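Putative CRISPR-associated endoribonuclease-like protein Cas6 (Pyrococcus furiosus, PDB 3UFC) probably binds CRISPR RNA, as a Cas6-family protein and putative endoribonuclease of the CRISPR adaptive immune system. Local coordinates at residues E186-K191 and L206-Y211; F220-G225 and V237-E242. All blocks are in the same frame, centred on the assembly; numbering follows the deposited sequence.

Overall arrangement
Both contacts belong to the C-terminal half of the chain, within the ferredoxin-like part of a Cas6-type protein, and both reach one four-stranded antiparallel sheet ordered 183-197, 200-213, 125-130, 237-239. Contact 1 pairs the two arms of the hairpin at one edge of that sheet; contact 2 sets helix 215-224 against the strand at the other edge. They follow in series along the chain: the hairpin closes, strand 200-213 runs almost directly into the helix, and a loop leads to 237-239. Their centres lie about 12 Å apart and they touch where Val-208 CG1 packs on Ile-240 CD1 (3.7 Å), so hairpin and helix belong to one continuous C-terminal unit.

Contact 1 (E186-K191 and L206-Y211); sequences ELIKFK and LMVFRY
Arg-210 and Glu-186 run side by side from neighbouring strands, joined both by backbone and by charge. Their main chains form an antiparallel hydrogen-bonded pair, with Glu-186 N to Arg-210 O and Arg-210 N to Glu-186 O both 2.9 Å. Above it, Arg-210 NH1 donates to Glu-186 OE2 at 2.9 Å in a salt bridge. The bridge is not the flat, two-pronged kind: the planes of carboxylate and guanidinium stand 70° apart, and NH1 comes down on OE2 from above the carboxylate plane. Arg-210 starts out with CG anti to the backbone N (chi1 -177°) and bends at chi3 (-72°), which folds the guanidinium back beside the extended Glu-186 chain, while Ile-188 CD1 lies over one of its faces. OE2 also has a hydrogen bond with Tyr-212 OH, a second grip that would help to hold the carboxylate in place.

Val-208 marks the irregular point of the ladder. Its carbonyl O accepts from both Ile-188 N (2.9 Å) and Lys-189 N (3.1 Å), which arrive from the same face of its plane; this is a classic beta bulge, and it shifts the register by one residue. The side chain of Val-208 fits the bulge with both branches: CG1 meets Ile-188 CB at 3.9 Å, and CG2 lies alongside Lys-189 CD at 3.8 Å. Beyond it, regular antiparallel pairing resumes through Lys-191 and Leu-206.

Strand 183-197 is one of the two edge strands of its sheet within this chain, whereas 200-213 lies inside, its other edge bonded to strand 125-130 through Met-207, Phe-209 and Tyr-211. Pro-153 packs on Leu-187, Phe-190 and Met-207; on the face bearing Val-208, Ile-240 touches the valine, while on the opposite face Tyr-211 touches Ile-217 and Ala-218 of helix 215-224.

Contact 2 (F220-G225 and V237-E242); sequences FGYENG and VKIIEE
One water ties the end of the helix to the start of the strand: it donates to Tyr-222 O at 2.7 Å and to Gly-221 O at 2.8 Å, and accepts from Val-237 N at 2.9 Å. One molecule thus serves two successive carbonyls and the first amide of the strand; Gly-221 O also takes a weak bond from Gly-225 N.

Beside this bridge the Tyr-222 ring reaches out to the strand. Its CG is anti to the backbone N (chi1 179°), which carries the ring away from the helix and across Ile-239 at about a right angle. Ile-239 CD1 sits over one ring face in a CH-pi contact, 4.3 Å from the centroid and offset toward the rim, while CG1 touches Tyr-222 CE1 at 3.7 Å. Lys-238 CA approaches the ring edge. Val-237 packs more loosely, its CG2 lying 4.4 Å from Tyr-222 CD1. A second water, near the ring plane at its edge, joins Tyr-222 OH (2.9 Å) to Ile-239 N (3.1 Å).

Arg-4 makes a cation-pi contact with the Tyr-222 ring and donates from NH1 to Val-237 O, and Phe-128 of strand 125-130 touches Tyr-222, Val-237 and Ile-239. Gly-225, with positive phi (89°), leads the chain out of the helix. The chemistry is therefore divided: Ile-239 and Val-237 give the tyrosine an apolar contact, whereas the waters and Arg-4 serve Gly-221 O, Tyr-222 O, Val-237 N and O, and Ile-239 N, so that helix end and edge strand meet without any direct hydrogen bond between them.

Contact 1 (E186-K191 and L206-Y211)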
loop_
_atom_site.group_PDB
_atom_site.type_symbol
_atom_site.label_atom_id
_atom_site.label_comp_id
_atom_site.label_asym_id
_atom_site.label_seq_id
_atom_site.Cartn_x
_atom_site.Cartn_y
_atom_site.Cartn_z
ATOM N N GLU A 186 -11.300 6.895 -14.404
ATOM C CA GLU A 186 -10.763 7.511 -15.600
ATOM C C GLU A 186 -9.327 7.894 -15.278
ATOM O O GLU A 186 -9.060 8.637 -14.332
ATOM C CB GLU A 186 -11.593 8.725 -16.038
ATOM C CG GLU A 186 -11.548 9.943 -15.148
ATOM C CD GLU A 186 -12.353 11.096 -15.732
ATOM O OE1 GLU A 186 -12.064 11.507 -16.876
ATOM O OE2 GLU A 186 -13.274 11.593 -15.053
ATOM N N LEU A 187 -8.404 7.343 -16.058
ATOM C CA LEU A 187 -6.981 7.588 -15.872
ATOM C C LEU A 187 -6.592 9.028 -16.153
ATOM O O LEU A 187 -6.982 9.597 -17.169
ATOM C CB LEU A 187 -6.171 6.682 -16.795
ATOM C CG LEU A 187 -5.209 5.663 -16.191
ATOM C CD1 LEU A 187 -4.243 5.243 -17.284
ATOM C CD2 LEU A 187 -4.445 6.250 -15.012
ATOM N N ILE A 188 -5.812 9.612 -15.250
ATOM C CA ILE A 188 -5.341 10.977 -15.421
ATOM C C ILE A 188 -3.834 10.947 -15.677
ATOM O O ILE A 188 -3.346 11.597 -16.598
ATOM C CB ILE A 188 -5.647 11.831 -14.177
ATOM C CG1 ILE A 188 -7.165 11.948 -13.997
ATOM C CG2 ILE A 188 -5.015 13.208 -14.323
ATOM C CD1 ILE A 188 -7.579 12.718 -12.763
ATOM N N LYS A 189 -3.106 10.186 -14.862
ATOM C CA LYS A 189 -1.655 10.047 -15.006
ATOM C C LYS A 189 -1.299 8.577 -14.792
ATOM O O LYS A 189 -1.963 7.884 -14.023
ATOM C CB LYS A 189 -0.918 10.903 -13.970
ATOM C CG LYS A 189 -1.196 12.398 -14.053
ATOM C CD LYS A 189 -0.442 13.147 -12.958
ATOM C CE LYS A 189 -0.788 14.629 -12.940
ATOM N NZ LYS A 189 -0.433 15.308 -14.218
ATOM N N PHE A 190 -0.249 8.105 -15.456
ATOM C CA PHE A 190 0.143 6.708 -15.328
ATOM C C PHE A 190 1.603 6.401 -15.643
ATOM O O PHE A 190 2.187 6.969 -16.565
ATOM C CB PHE A 190 -0.738 5.844 -16.238
ATOM C CG PHE A 190 -0.213 4.448 -16.448
ATOM C CD1 PHE A 190 -0.356 3.480 -15.463
ATOM C CD2 PHE A 190 0.456 4.115 -17.621
ATOM C CE1 PHE A 190 0.159 2.200 -15.642
ATOM C CE2 PHE A 190 0.976 2.841 -17.813
ATOM C CZ PHE A 190 0.829 1.878 -16.821
ATOM N N LYS A 191 2.177 5.488 -14.866
ATOM C CA LYS A 191 3.544 5.025 -15.071
ATOM C C LYS A 191 3.642 3.633 -14.451
ATOM O O LYS A 191 3.299 3.437 -13.279
ATOM C CB LYS A 191 4.564 5.975 -14.433
ATOM C CG LYS A 191 4.545 6.013 -12.921
ATOM C CD LYS A 191 5.924 5.714 -12.348
ATOM C CE LYS A 191 6.938 6.797 -12.685
ATOM N NZ LYS A 191 7.209 6.899 -14.143
ATOM N N LEU A 206 1.587 3.219 -10.820
ATOM C CA LEU A 206 1.633 4.411 -9.990
ATOM C C LEU A 206 0.649 5.224 -10.821
ATOM O O LEU A 206 0.804 5.324 -12.038
ATOM C CB LEU A 206 3.033 5.032 -9.998
ATOM C CG LEU A 206 4.015 4.322 -9.055
ATOM C CD1 LEU A 206 5.412 4.928 -9.175
ATOM C CD2 LEU A 206 3.510 4.446 -7.621
ATOM N N MET A 207 -0.381 5.778 -10.203
ATOM C CA MET A 207 -1.358 6.491 -11.006
ATOM C C MET A 207 -2.228 7.499 -10.281
ATOM O O MET A 207 -2.373 7.471 -9.061
ATOM C CB MET A 207 -2.269 5.460 -11.698
ATOM C CG MET A 207 -2.963 4.489 -10.719
ATOM S SD MET A 207 -3.767 2.999 -11.458
ATOM C CE MET A 207 -5.351 3.660 -11.945
ATOM N N VAL A 208 -2.792 8.405 -11.070
ATOM C CA VAL A 208 -3.719 9.403 -10.571
ATOM C C VAL A 208 -4.959 9.080 -11.392
ATOM O O VAL A 208 -4.883 8.966 -12.619
ATOM C CB VAL A 208 -3.250 10.846 -10.871
ATOM C CG1 VAL A 208 -4.342 11.835 -10.477
ATOM C CG2 VAL A 208 -1.969 11.144 -10.104
ATOM N N PHE A 209 -6.087 8.890 -10.726
ATOM C CA PHE A 209 -7.309 8.561 -11.439
ATOM C C PHE A 209 -8.522 9.127 -10.748
ATOM O O PHE A 209 -8.528 9.313 -9.532
ATOM C CB PHE A 209 -7.479 7.040 -11.570
ATOM C CG PHE A 209 -7.585 6.312 -10.248
ATOM C CD1 PHE A 209 -6.451 6.070 -9.472
ATOM C CD2 PHE A 209 -8.816 5.851 -9.790
ATOM C CE1 PHE A 209 -6.546 5.376 -8.261
ATOM C CE2 PHE A 209 -8.919 5.157 -8.584
ATOM C CZ PHE A 209 -7.774 4.920 -7.819
ATOM N N ARG A 210 -9.552 9.413 -11.534
ATOM C CA ARG A 210 -10.792 9.925 -10.976
ATOM C C ARG A 210 -11.700 8.709 -10.822
ATOM O O ARG A 210 -11.880 7.934 -11.760
ATOM C CB ARG A 210 -11.424 10.966 -11.915
ATOM C CG ARG A 210 -12.693 11.596 -11.353
ATOM C CD ARG A 210 -13.251 12.720 -12.231
ATOM N NE ARG A 210 -12.449 13.940 -12.185
ATOM C CZ ARG A 210 -11.551 14.285 -13.102
ATOM N NH1 ARG A 210 -11.332 13.502 -14.149
ATOM N NH2 ARG A 210 -10.875 15.417 -12.973
ATOM N N TYR A 211 -12.244 8.537 -9.622
ATOM C CA TYR A 211 -13.131 7.421 -9.300
ATOM C C TYR A 211 -14.587 7.887 -9.309
ATOM O O TYR A 211 -14.900 8.931 -8.737
ATOM C CB TYR A 211 -12.773 6.890 -7.903
ATOM C CG TYR A 211 -13.701 5.827 -7.338
ATOM C CD1 TYR A 211 -13.324 4.485 -7.318
ATOM C CD2 TYR A 211 -14.932 6.172 -6.783
ATOM C CE1 TYR A 211 -14.147 3.510 -6.751
ATOM C CE2 TYR A 211 -15.765 5.205 -6.215
ATOM C CZ TYR A 211 -15.365 3.879 -6.201
ATOM O OH TYR A 211 -16.172 2.930 -5.616
#

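Contact 2 (F220-G225 and V237-E242)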
loop_
_atom_site.group_PDB
_atom_site.type_symbol
_atom_site.label_atom_id
_atom_site.label_comp_id
_atom_site.label_asym_id
_atom_site.label_seq_id
_atom_site.Cartn_x
_atom_site.Cartn_y
_atom_site.Cartn_z
ATOM N N PHE A 220 -13.410 1.997 1.221
ATOM C CA PHE A 220 -12.647 0.782 1.494
ATOM C C PHE A 220 -11.264 0.861 0.843
ATOM O O PHE A 220 -10.261 0.503 1.457
ATOM C CB PHE A 220 -13.386 -0.441 0.954
ATOM C CG PHE A 220 -12.728 -1.747 1.308
ATOM C CD1 PHE A 220 -12.993 -2.366 2.524
ATOM C CD2 PHE A 220 -11.836 -2.351 0.428
ATOM C CE1 PHE A 220 -12.378 -3.574 2.864
ATOM C CE2 PHE A 220 -11.213 -3.564 0.756
ATOM C CZ PHE A 220 -11.485 -4.174 1.975
ATOM N N GLY A 221 -11.219 1.324 -0.407
ATOM C CA GLY A 221 -9.949 1.438 -1.111
ATOM C C GLY A 221 -9.061 2.515 -0.510
ATOM O O GLY A 221 -7.832 2.393 -0.481
ATOM N N TYR A 222 -9.688 3.582 -0.034
ATOM C CA TYR A 222 -8.956 4.678 0.583
ATOM C C TYR A 222 -8.326 4.214 1.894
ATOM O O TYR A 222 -7.174 4.525 2.179
ATOM C CB TYR A 222 -9.900 5.852 0.862
ATOM C CG TYR A 222 -9.230 7.040 1.524
ATOM C CD1 TYR A 222 -8.254 7.777 0.856
ATOM C CD2 TYR A 222 -9.594 7.440 2.808
ATOM C CE1 TYR A 222 -7.651 8.896 1.453
ATOM C CE2 TYR A 222 -9.003 8.553 3.413
ATOM C CZ TYR A 222 -8.037 9.275 2.729
ATOM O OH TYR A 222 -7.485 10.391 3.315
ATOM N N GLU A 223 -9.077 3.447 2.677
ATOM C CA GLU A 223 -8.581 2.978 3.964
ATOM C C GLU A 223 -7.716 1.721 3.911
ATOM O O GLU A 223 -6.764 1.606 4.685
ATOM C CB GLU A 223 -9.753 2.744 4.925
ATOM C CG GLU A 223 -10.698 3.940 5.035
ATOM C CD GLU A 223 -11.887 3.682 5.954
ATOM O OE1 GLU A 223 -12.362 2.530 6.033
ATOM O OE2 GLU A 223 -12.364 4.647 6.584
ATOM N N ASN A 224 -8.043 0.787 3.013
ATOM C CA ASN A 224 -7.287 -0.464 2.907
ATOM C C ASN A 224 -6.507 -0.667 1.616
ATOM O O ASN A 224 -5.931 -1.736 1.407
ATOM C CB ASN A 224 -8.212 -1.670 3.114
ATOM C CG ASN A 224 -8.869 -1.666 4.473
ATOM O OD1 ASN A 224 -8.206 -1.459 5.489
ATOM N ND2 ASN A 224 -10.177 -1.901 4.503
ATOM N N GLY A 225 -6.484 0.352 0.762
ATOM C CA GLY A 225 -5.767 0.261 -0.495
ATOM C C GLY A 225 -6.627 -0.293 -1.628
ATOM O O GLY A 225 -7.582 -1.033 -1.386
ATOM N N VAL A 237 -3.576 4.992 -1.513
ATOM C CA VAL A 237 -3.801 6.237 -2.230
ATOM C C VAL A 237 -4.112 7.386 -1.279
ATOM O O VAL A 237 -4.425 7.179 -0.109
ATOM C CB VAL A 237 -4.999 6.125 -3.207
ATOM C CG1 VAL A 237 -4.713 5.102 -4.295
ATOM C CG2 VAL A 237 -6.249 5.741 -2.443
ATOM N N LYS A 238 -4.018 8.598 -1.807
ATOM C CA LYS A 238 -4.348 9.801 -1.053
ATOM C C LYS A 238 -5.354 10.542 -1.924
ATOM O O LYS A 238 -5.459 10.268 -3.121
ATOM C CB LYS A 238 -3.117 10.684 -0.855
ATOM C CG LYS A 238 -2.571 11.281 -2.139
ATOM C CD LYS A 238 -1.395 12.195 -1.836
ATOM C CE LYS A 238 -0.740 12.707 -3.107
ATOM N NZ LYS A 238 0.447 13.558 -2.795
ATOM N N ILE A 239 -6.094 11.468 -1.329
ATOM C CA ILE A 239 -7.067 12.254 -2.076
ATOM C C ILE A 239 -6.442 13.583 -2.485
ATOM O O ILE A 239 -5.681 14.176 -1.723
ATOM C CB ILE A 239 -8.322 12.542 -1.221
ATOM C CG1 ILE A 239 -9.132 11.258 -1.048
ATOM C CG2 ILE A 239 -9.175 13.633 -1.872
ATOM C CD1 ILE A 239 -10.313 11.404 -0.130
ATOM N N ILE A 240 -6.737 14.033 -3.698
ATOM C CA ILE A 240 -6.238 15.319 -4.169
ATOM C C ILE A 240 -7.430 16.132 -4.662
ATOM O O ILE A 240 -8.334 15.598 -5.306
ATOM C CB ILE A 240 -5.184 15.175 -5.298
ATOM C CG1 ILE A 240 -5.729 14.324 -6.433
ATOM C CG2 ILE A 240 -3.904 14.559 -4.747
ATOM C CD1 ILE A 240 -4.713 14.079 -7.537
ATOM N N GLU A 241 -7.441 17.419 -4.335
ATOM C CA GLU A 241 -8.536 18.298 -4.728
ATOM C C GLU A 241 -8.650 18.459 -6.243
ATOM O O GLU A 241 -9.755 18.555 -6.783
ATOM C CB GLU A 241 -8.366 19.668 -4.072
ATOM C CG GLU A 241 -8.098 19.608 -2.574
ATOM C CD GLU A 241 -9.085 18.726 -1.829
ATOM O OE1 GLU A 241 -10.307 18.945 -1.968
ATOM O OE2 GLU A 241 -8.636 17.817 -1.097
ATOM N N GLU A 242 -7.508 18.490 -6.925
ATOM C CA GLU A 242 -7.485 18.636 -8.378
ATOM C C GLU A 242 -6.071 18.489 -8.937
ATOM O O GLU A 242 -5.236 19.383 -8.783
ATOM C CB GLU A 242 -8.050 20.000 -8.789
ATOM C CG GLU A 242 -8.035 20.250 -10.292
ATOM C CD GLU A 242 -8.499 21.649 -10.662
ATOM O OE1 GLU A 242 -9.661 21.995 -10.355
ATOM O OE2 GLU A 242 -7.701 22.402 -11.260
HETATM O O HOH W 1 -5.443 3.658 0.322
HETATM O O HOH W 2 -5.515 11.855 1.711
#